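Local coordinates for protein cytochrome c' (Thermochromatium tepidum, PDB 3VRC) that binds a covalently attached heme c in a four-helix bundle and probably carries electrons in a thermophilic purple photosynthetic bacterium, at residues 7-10 and 11-14; 14-17 and 18-21; 34-37 and 38-42. One frame throughout, in Å; residues are numbered along the deposited sequence.

Contact 1 of 3, residues 7-10 and 11-14. With HEC (heme c), chain L.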
loop_
_atom_site.group_PDB
_atom_site.type_symbol
_atom_site.label_atom_id
_atom_site.label_comp_id
_atom_site.label_asym_id
_atom_site.label_seq_id
_atom_site.Cartn_x
_atom_site.Cartn_y
_atom_site.Cartn_z
ATOM N N GLU B 7 14.860 5.544 4.796
ATOM C CA GLU B 7 13.412 5.663 4.675
ATOM C C GLU B 7 12.938 5.250 3.272
ATOM O O GLU B 7 11.841 4.695 3.147
ATOM C CB GLU B 7 12.981 7.097 4.997
ATOM C CG GLU B 7 13.177 7.412 6.481
ATOM C CD GLU B 7 13.011 8.880 6.743
ATOM O OE1 GLU B 7 13.486 9.755 6.011
ATOM O OE2 GLU B 7 12.287 9.189 7.697
ATOM N N GLN B 8 13.694 5.551 2.230
ATOM C CA GLN B 8 13.289 5.148 0.880
ATOM C C GLN B 8 13.260 3.623 0.789
ATOM O O GLN B 8 12.328 3.044 0.229
ATOM C CB GLN B 8 14.266 5.711 -0.158
ATOM C CG GLN B 8 14.080 7.185 -0.375
ATOM C CD GLN B 8 15.163 7.689 -1.312
ATOM O OE1 GLN B 8 15.240 7.259 -2.441
ATOM N NE2 GLN B 8 16.068 8.521 -0.785
ATOM N N ILE B 9 14.269 2.950 1.342
ATOM C CA ILE B 9 14.309 1.482 1.324
ATOM C C ILE B 9 13.107 0.947 2.088
ATOM O O ILE B 9 12.386 0.057 1.613
ATOM C CB ILE B 9 15.622 0.954 1.912
ATOM C CG1 ILE B 9 16.813 1.328 1.006
ATOM C CG2 ILE B 9 15.559 -0.520 2.098
ATOM C CD1 ILE B 9 18.169 1.131 1.701
ATOM N N GLU B 10 12.874 1.459 3.298
ATOM C CA GLU B 10 11.753 0.932 4.072
ATOM C C GLU B 10 10.425 1.188 3.378
ATOM O O GLU B 10 9.531 0.347 3.425
ATOM C CB GLU B 10 11.740 1.539 5.455
ATOM C CG GLU B 10 12.875 0.999 6.306
ATOM C CD GLU B 10 12.889 1.686 7.613
ATOM O OE1 GLU B 10 12.866 2.971 7.609
ATOM O OE2 GLU B 10 12.908 0.955 8.651
ATOM N N THR B 11 10.290 2.335 2.756
ATOM C CA THR B 11 9.011 2.693 2.129
ATOM C C THR B 11 8.759 1.808 0.897
ATOM O O THR B 11 7.619 1.370 0.677
ATOM C CB THR B 11 8.948 4.148 1.812
ATOM O OG1 THR B 11 9.141 4.921 3.030
ATOM C CG2 THR B 11 7.593 4.568 1.221
ATOM N N ARG B 12 9.790 1.591 0.063
ATOM C CA ARG B 12 9.545 0.744 -1.097
ATOM C C ARG B 12 9.245 -0.656 -0.645
ATOM O O ARG B 12 8.342 -1.324 -1.194
ATOM C CB ARG B 12 10.699 0.845 -2.118
ATOM C CG ARG B 12 12.027 0.185 -1.709
ATOM C CD ARG B 12 13.185 0.828 -2.463
ATOM N NE ARG B 12 14.418 0.100 -2.279
ATOM C CZ ARG B 12 15.634 0.602 -2.564
ATOM N NH1 ARG B 12 15.758 1.861 -2.987
ATOM N NH2 ARG B 12 16.689 -0.213 -2.483
ATOM N N GLN B 13 9.959 -1.179 0.360
ATOM C CA GLN B 13 9.680 -2.491 0.887
ATOM C C GLN B 13 8.238 -2.592 1.382
ATOM O O GLN B 13 7.585 -3.621 1.192
ATOM C CB GLN B 13 10.645 -2.849 2.033
ATOM C CG GLN B 13 12.057 -3.103 1.472
ATOM C CD GLN B 13 13.087 -3.282 2.578
ATOM O OE1 GLN B 13 12.873 -2.897 3.745
ATOM N NE2 GLN B 13 14.239 -3.794 2.206
ATOM N N ALA B 14 7.738 -1.544 2.039
ATOM C CA ALA B 14 6.356 -1.529 2.509
ATOM C C ALA B 14 5.395 -1.647 1.334
ATOM O O ALA B 14 4.376 -2.383 1.397
ATOM C CB ALA B 14 6.072 -0.249 3.306
HETATM FE FE HEC L . 8.870 -6.552 -5.920
HETATM C CHA HEC L . 10.947 -6.651 -3.159
HETATM C CHB HEC L . 6.453 -8.278 -4.195
HETATM C CHC HEC L . 6.640 -5.961 -8.426
HETATM C CHD HEC L . 11.276 -4.832 -7.610
HETATM N NA HEC L . 8.749 -7.395 -4.029
HETATM C C1A HEC L . 9.688 -7.323 -3.049
HETATM C C2A HEC L . 9.293 -8.107 -1.934
HETATM C C3A HEC L . 7.995 -8.613 -2.219
HETATM C C4A HEC L . 7.702 -8.075 -3.524
HETATM C CMA HEC L . 7.089 -9.410 -1.366
HETATM C CAA HEC L . 10.140 -8.415 -0.740
HETATM C CBA HEC L . 9.578 -8.033 0.544
HETATM C CGA HEC L . 9.403 -6.555 0.512
HETATM O O1A HEC L . 8.320 -6.126 1.048
HETATM O O2A HEC L . 10.246 -5.757 0.084
HETATM N NB HEC L . 6.893 -6.990 -6.215
HETATM C C1B HEC L . 6.095 -7.710 -5.439
HETATM C C2B HEC L . 4.811 -7.981 -6.047
HETATM C C3B HEC L . 4.871 -7.269 -7.247
HETATM C C4B HEC L . 6.180 -6.661 -7.323
HETATM C CMB HEC L . 3.698 -8.768 -5.502
HETATM C CAB HEC L . 3.857 -7.160 -8.372
HETATM C CBB HEC L . 2.437 -7.004 -7.995
HETATM N NC HEC L . 8.943 -5.564 -7.706
HETATM C C1C HEC L . 7.938 -5.447 -8.630
HETATM C C2C HEC L . 8.385 -4.781 -9.851
HETATM C C3C HEC L . 9.729 -4.449 -9.573
HETATM C C4C HEC L . 10.027 -4.972 -8.252
HETATM C CMC HEC L . 7.528 -4.593 -11.045
HETATM C CAC HEC L . 10.739 -3.771 -10.463
HETATM C CBC HEC L . 10.184 -2.957 -11.593
HETATM N ND HEC L . 10.739 -5.929 -5.513
HETATM C C1D HEC L . 11.579 -5.220 -6.304
HETATM C C2D HEC L . 12.818 -4.892 -5.666
HETATM C C3D HEC L . 12.716 -5.337 -4.374
HETATM C C4D HEC L . 11.379 -5.950 -4.298
HETATM C CMD HEC L . 13.994 -4.186 -6.309
HETATM C CAD HEC L . 13.661 -5.186 -3.221
HETATM C CBD HEC L . 13.346 -3.878 -2.446
HETATM C CGD HEC L . 14.359 -3.596 -1.350
HETATM O O1D HEC L . 14.643 -4.552 -0.570
HETATM O O2D HEC L . 14.876 -2.469 -1.308
#
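I9 lies alongside both R12 and Q13 on one face of helix 5-31, the first long helix of the cytochrome c' four-helix bundle, where the helix meets a propionate of heme c. Polar bonds to that propionate dominate. R12 sends two donors to a single oxygen: NE lies 2.8 Å from heme O2D, and NH2 adds a longer, more bent bond to the same atom. Its first torsion (chi1 71°) sets CG between the backbone N and the carbonyl carbon, and the chain then runs extended to the carboxylate, which meets the guanidinium at its edge. NH1 is bonded to L57 O, and NH2 also to T62 O and T71 OG1, which would limit rotation of the group. The second oxygen of the same propionate, heme O1D, receives Q13 NE2 at 2.9 Å in an almost linear bond (177°). Such a grip would probably favour the ionised propionate.

Van der Waals packing adds to this: I9 CG1 sits 3.8 Å over the centre of the R12 guanidinium plane, while I9 CG2 touches Q13 NE2 at 3.5 Å.

Backbone bonds are those of a regular helix, with R12 N to Q8 O and Q13 N to I9 O nearly straight. T11 packs on W21 of the second subunit. Its backbone N and its hydroxyl grip E7 O from opposite faces of the carbonyl plane, T11 OG1 donating to E7 O at 2.7 Å.

Contact 2 of 3, residues 14-17 and 18-21. With HEC (heme c), chain L.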
loop_
_atom_site.group_PDB
_atom_site.type_symbol
_atom_site.label_atom_id
_atom_site.label_comp_id
_atom_site.label_asym_id
_atom_site.label_seq_id
_atom_site.Cartn_x
_atom_site.Cartn_y
_atom_site.Cartn_z
ATOM N N ALA B 14 7.738 -1.544 2.039
ATOM C CA ALA B 14 6.356 -1.529 2.509
ATOM C C ALA B 14 5.395 -1.647 1.334
ATOM O O ALA B 14 4.376 -2.383 1.397
ATOM C CB ALA B 14 6.072 -0.249 3.306
ATOM N N GLY B 15 5.614 -0.881 0.268
ATOM C CA GLY B 15 4.717 -0.981 -0.877
ATOM C C GLY B 15 4.690 -2.356 -1.489
ATOM O O GLY B 15 3.622 -2.887 -1.801
ATOM N N TYR B 16 5.872 -2.972 -1.653
ATOM C CA TYR B 16 5.887 -4.325 -2.212
ATOM C C TYR B 16 5.207 -5.319 -1.305
ATOM O O TYR B 16 4.457 -6.180 -1.762
ATOM C CB TYR B 16 7.359 -4.768 -2.487
ATOM C CG TYR B 16 8.057 -3.976 -3.508
ATOM C CD1 TYR B 16 7.531 -3.785 -4.796
ATOM C CD2 TYR B 16 9.310 -3.412 -3.219
ATOM C CE1 TYR B 16 8.193 -3.012 -5.750
ATOM C CE2 TYR B 16 9.969 -2.641 -4.166
ATOM C CZ TYR B 16 9.409 -2.407 -5.404
ATOM O OH TYR B 16 10.054 -1.580 -6.311
ATOM N N ALA B 17 5.451 -5.263 0.016
ATOM C CA ALA B 17 4.849 -6.203 0.943
ATOM C C ALA B 17 3.328 -6.063 0.905
ATOM O O ALA B 17 2.610 -7.055 0.955
ATOM C CB ALA B 17 5.337 -5.930 2.337
ATOM N N PHE B 18 2.829 -4.816 0.818
ATOM C CA PHE B 18 1.404 -4.657 0.860
ATOM C C PHE B 18 0.761 -5.108 -0.440
ATOM O O PHE B 18 -0.340 -5.689 -0.428
ATOM C CB PHE B 18 1.046 -3.183 1.229
ATOM C CG PHE B 18 -0.272 -3.120 1.929
ATOM C CD1 PHE B 18 -0.397 -3.537 3.238
ATOM C CD2 PHE B 18 -1.440 -2.675 1.290
ATOM C CE1 PHE B 18 -1.596 -3.515 3.927
ATOM C CE2 PHE B 18 -2.637 -2.654 1.964
ATOM C CZ PHE B 18 -2.730 -3.083 3.271
ATOM N N MET B 19 1.442 -4.882 -1.568
ATOM C CA MET B 19 0.959 -5.467 -2.853
ATOM C C MET B 19 0.914 -6.963 -2.730
ATOM O O MET B 19 -0.063 -7.564 -3.205
ATOM C CB MET B 19 1.826 -5.073 -4.014
ATOM C CG MET B 19 1.622 -3.654 -4.489
ATOM S SD MET B 19 2.253 -3.353 -6.174
ATOM C CE MET B 19 4.020 -3.524 -5.902
ATOM N N ALA B 20 1.959 -7.580 -2.216
ATOM C CA ALA B 20 1.997 -9.027 -2.152
ATOM C C ALA B 20 0.853 -9.616 -1.345
ATOM O O ALA B 20 0.260 -10.599 -1.738
ATOM C CB ALA B 20 3.334 -9.481 -1.616
ATOM N N TRP B 21 0.512 -8.950 -0.226
ATOM C CA TRP B 21 -0.605 -9.454 0.584
ATOM C C TRP B 21 -1.897 -9.429 -0.244
ATOM O O TRP B 21 -2.671 -10.401 -0.217
ATOM C CB TRP B 21 -0.750 -8.549 1.808
ATOM C CG TRP B 21 -1.910 -8.950 2.661
ATOM C CD1 TRP B 21 -2.224 -10.171 3.132
ATOM C CD2 TRP B 21 -2.962 -8.090 3.137
ATOM N NE1 TRP B 21 -3.403 -10.163 3.839
ATOM C CE2 TRP B 21 -3.861 -8.897 3.872
ATOM C CE3 TRP B 21 -3.213 -6.715 3.023
ATOM C CZ2 TRP B 21 -5.007 -8.361 4.479
ATOM C CZ3 TRP B 21 -4.361 -6.190 3.600
ATOM C CH2 TRP B 21 -5.230 -7.016 4.318
HETATM FE FE HEC L . 8.870 -6.552 -5.920
HETATM C CHA HEC L . 10.947 -6.651 -3.159
HETATM C CHB HEC L . 6.453 -8.278 -4.195
HETATM C CHC HEC L . 6.640 -5.961 -8.426
HETATM C CHD HEC L . 11.276 -4.832 -7.610
HETATM N NA HEC L . 8.749 -7.395 -4.029
HETATM C C1A HEC L . 9.688 -7.323 -3.049
HETATM C C2A HEC L . 9.293 -8.107 -1.934
HETATM C C3A HEC L . 7.995 -8.613 -2.219
HETATM C C4A HEC L . 7.702 -8.075 -3.524
HETATM C CMA HEC L . 7.089 -9.410 -1.366
HETATM C CAA HEC L . 10.140 -8.415 -0.740
HETATM C CBA HEC L . 9.578 -8.033 0.544
HETATM C CGA HEC L . 9.403 -6.555 0.512
HETATM O O1A HEC L . 8.320 -6.126 1.048
HETATM O O2A HEC L . 10.246 -5.757 0.084
HETATM N NB HEC L . 6.893 -6.990 -6.215
HETATM C C1B HEC L . 6.095 -7.710 -5.439
HETATM C C2B HEC L . 4.811 -7.981 -6.047
HETATM C C3B HEC L . 4.871 -7.269 -7.247
HETATM C C4B HEC L . 6.180 -6.661 -7.323
HETATM C CMB HEC L . 3.698 -8.768 -5.502
HETATM C CAB HEC L . 3.857 -7.160 -8.372
HETATM C CBB HEC L . 2.437 -7.004 -7.995
HETATM N NC HEC L . 8.943 -5.564 -7.706
HETATM C C1C HEC L . 7.938 -5.447 -8.630
HETATM C C2C HEC L . 8.385 -4.781 -9.851
HETATM C C3C HEC L . 9.729 -4.449 -9.573
HETATM C C4C HEC L . 10.027 -4.972 -8.252
HETATM C CMC HEC L . 7.528 -4.593 -11.045
HETATM C CAC HEC L . 10.739 -3.771 -10.463
HETATM C CBC HEC L . 10.184 -2.957 -11.593
HETATM N ND HEC L . 10.739 -5.929 -5.513
HETATM C C1D HEC L . 11.579 -5.220 -6.304
HETATM C C2D HEC L . 12.818 -4.892 -5.666
HETATM C C3D HEC L . 12.716 -5.337 -4.374
HETATM C C4D HEC L . 11.379 -5.950 -4.298
HETATM C CMD HEC L . 13.994 -4.186 -6.309
HETATM C CAD HEC L . 13.661 -5.186 -3.221
HETATM C CBD HEC L . 13.346 -3.878 -2.446
HETATM C CGD HEC L . 14.359 -3.596 -1.350
HETATM O O1D HEC L . 14.643 -4.552 -0.570
HETATM O O2D HEC L . 14.876 -2.469 -1.308
#
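Residues 14-17 and 18-21 are joined by four successive i to i+4 backbone bonds, from F18 N to A14 O through W21 N to A17 O, all 2.9 to 3.1 Å between N and O. On the heme side Y16 carries the contact. Its CG is anti to the carbonyl carbon (chi1 -64°), and the ring lies over the porphyrin with pyrrole nitrogen ND 3.5 Å above the ring centre. CD1 comes within 3.3 Å of the heme iron, and OH is held by Y58 OH. M19, bent at its last torsion (chi3 -68°), brings CE obliquely to Y16 CD1 at 3.7 Å and SD toward a heme vinyl-derived carbon, CBB, at 4.1 Å. An alanine in place of Y16 would probably uncover this side of the iron and leave M19 CE and Y58 OH without their partner. F18 turns away from the heme to V45 and I49 of helix 36-50 and to S52 of the second subunit, while A14 and A17 pack on A14 of that subunit. An aromatic residue over the iron, on the face away from the axial ligand H125, is consistent with the crowded distal pocket of a five-coordinate cytochrome c'.

Contact 3 of 3, residues 34-37 and 38-42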
loop_
_atom_site.group_PDB
_atom_site.type_symbol
_atom_site.label_atom_id
_atom_site.label_comp_id
_atom_site.label_asym_id
_atom_site.label_seq_id
_atom_site.Cartn_x
_atom_site.Cartn_y
_atom_site.Cartn_z
ATOM N N TYR B 34 -15.074 -17.356 -5.038
ATOM C CA TYR B 34 -14.748 -16.043 -5.516
ATOM C C TYR B 34 -15.620 -14.980 -4.885
ATOM O O TYR B 34 -16.843 -15.005 -5.026
ATOM C CB TYR B 34 -14.921 -15.986 -7.051
ATOM C CG TYR B 34 -14.424 -14.733 -7.704
ATOM C CD1 TYR B 34 -13.061 -14.582 -8.011
ATOM C CD2 TYR B 34 -15.277 -13.706 -8.024
ATOM C CE1 TYR B 34 -12.598 -13.443 -8.608
ATOM C CE2 TYR B 34 -14.820 -12.532 -8.641
ATOM C CZ TYR B 34 -13.470 -12.434 -8.895
ATOM O OH TYR B 34 -12.976 -11.261 -9.466
ATOM N N ASN B 35 -14.990 -14.053 -4.154
ATOM C CA ASN B 35 -15.643 -12.930 -3.533
ATOM C C ASN B 35 -15.288 -11.712 -4.297
ATOM O O ASN B 35 -14.212 -11.122 -4.123
ATOM C CB ASN B 35 -15.186 -12.867 -2.077
ATOM C CG ASN B 35 -15.785 -11.679 -1.346
ATOM O OD1 ASN B 35 -16.434 -10.818 -1.917
ATOM N ND2 ASN B 35 -15.552 -11.625 -0.038
ATOM N N ALA B 36 -16.139 -11.321 -5.238
ATOM C CA ALA B 36 -15.833 -10.259 -6.149
ATOM C C ALA B 36 -15.480 -8.967 -5.459
ATOM O O ALA B 36 -14.597 -8.237 -5.922
ATOM C CB ALA B 36 -16.994 -10.041 -7.132
ATOM N N ASP B 37 -16.181 -8.625 -4.376
ATOM C CA ASP B 37 -15.908 -7.358 -3.691
ATOM C C ASP B 37 -14.528 -7.410 -3.003
ATOM O O ASP B 37 -13.838 -6.362 -2.992
ATOM C CB ASP B 37 -17.000 -7.077 -2.676
ATOM C CG ASP B 37 -18.279 -6.648 -3.312
ATOM O OD1 ASP B 37 -18.258 -6.202 -4.483
ATOM O OD2 ASP B 37 -19.283 -6.748 -2.570
ATOM N N GLN B 38 -14.130 -8.544 -2.425
ATOM C CA GLN B 38 -12.809 -8.623 -1.872
ATOM C C GLN B 38 -11.744 -8.468 -2.977
ATOM O O GLN B 38 -10.696 -7.824 -2.763
ATOM C CB GLN B 38 -12.593 -9.921 -1.124
ATOM C CG GLN B 38 -11.247 -9.914 -0.421
ATOM C CD GLN B 38 -11.002 -11.135 0.403
ATOM O OE1 GLN B 38 -11.185 -12.238 -0.093
ATOM N NE2 GLN B 38 -10.665 -10.962 1.670
ATOM N N VAL B 39 -11.981 -9.103 -4.118
ATOM C CA VAL B 39 -11.045 -8.996 -5.231
ATOM C C VAL B 39 -10.935 -7.581 -5.745
ATOM O O VAL B 39 -9.835 -7.126 -6.055
ATOM C CB VAL B 39 -11.406 -10.033 -6.316
ATOM C CG1 VAL B 39 -10.554 -9.839 -7.541
ATOM C CG2 VAL B 39 -11.245 -11.433 -5.747
ATOM N N ARG B 40 -12.043 -6.869 -5.850
ATOM C CA ARG B 40 -12.023 -5.434 -6.199
ATOM C C ARG B 40 -11.105 -4.677 -5.266
ATOM O O ARG B 40 -10.238 -3.914 -5.692
ATOM C CB ARG B 40 -13.443 -4.826 -6.083
ATOM C CG ARG B 40 -14.329 -5.127 -7.274
ATOM C CD ARG B 40 -15.717 -4.452 -7.078
ATOM N NE ARG B 40 -16.604 -4.754 -8.206
ATOM C CZ ARG B 40 -17.462 -5.773 -8.285
ATOM N NH1 ARG B 40 -17.691 -6.577 -7.233
ATOM N NH2 ARG B 40 -18.162 -5.935 -9.395
ATOM N N ALA B 41 -11.298 -4.838 -3.966
ATOM C CA ALA B 41 -10.515 -4.065 -2.994
ATOM C C ALA B 41 -9.016 -4.408 -3.145
ATOM O O ALA B 41 -8.157 -3.528 -3.092
ATOM C CB ALA B 41 -11.016 -4.366 -1.587
ATOM N N ALA B 42 -8.702 -5.687 -3.272
ATOM C CA ALA B 42 -7.313 -6.133 -3.397
ATOM C C ALA B 42 -6.690 -5.622 -4.682
ATOM O O ALA B 42 -5.541 -5.148 -4.686
ATOM C CB ALA B 42 -7.258 -7.624 -3.328
#
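N35 is the N-cap of helix 36-50, turning its side-chain oxygen back onto backbone N-H groups of the first turn. OD1 accepts from Q38 N at 3.3 Å, a weak but nearly straight bond, and from D37 N, weak and more bent. With CG anti to the backbone N (chi1 178°), the amide comes over the first turn, and N35 ND2 rests 3.6 Å from Q38 CB. The amide of Q38 itself is bonded to N29 of helix 5-31. V39 N reaches N35 O at 3.0 Å.

On the inner side Y34 crosses V39 at about a right angle: ring atom CE1 touches V39 CG2 at 3.7 Å and OH lies 3.4 Å from V39 CG1. Both residues pack on V110 of helix 107-128.

On the outer side, in the conformer described, R40 NH1 lies 2.8 Å from D37 OD1 in a salt bridge, the carboxylate and guanidinium planes 55° apart. NH1 also passes A36 CB, and R40 NH2 bonds to A103 O. The D37 side chain is about 2 Å from a bound cadmium ion, which would probably favour its ionised form, while the weak, bent hydrogen bond within the salt bridge (122°) suggests a mainly electrostatic pairing.

Contacts 1 and 2 are consecutive pieces of helix 5-31, sharing A14, with centres about 11 Å apart; both touch the heme and the second subunit. Contact 3 opens helix 36-50, the next helix in the chain, its centre about 17 Å from that of contact 2. Contact 2 is buried and answers the flat porphyrin with aromatic and aliphatic groups. Contact 1, only partly buried, meets the propionate edge with charged and amide groups. Contact 3 lies at the surface, where capping and an ion pair replace cofactor binding. Helix 36-50, which contact 3 begins, also packs farther along on side chains of contact 2.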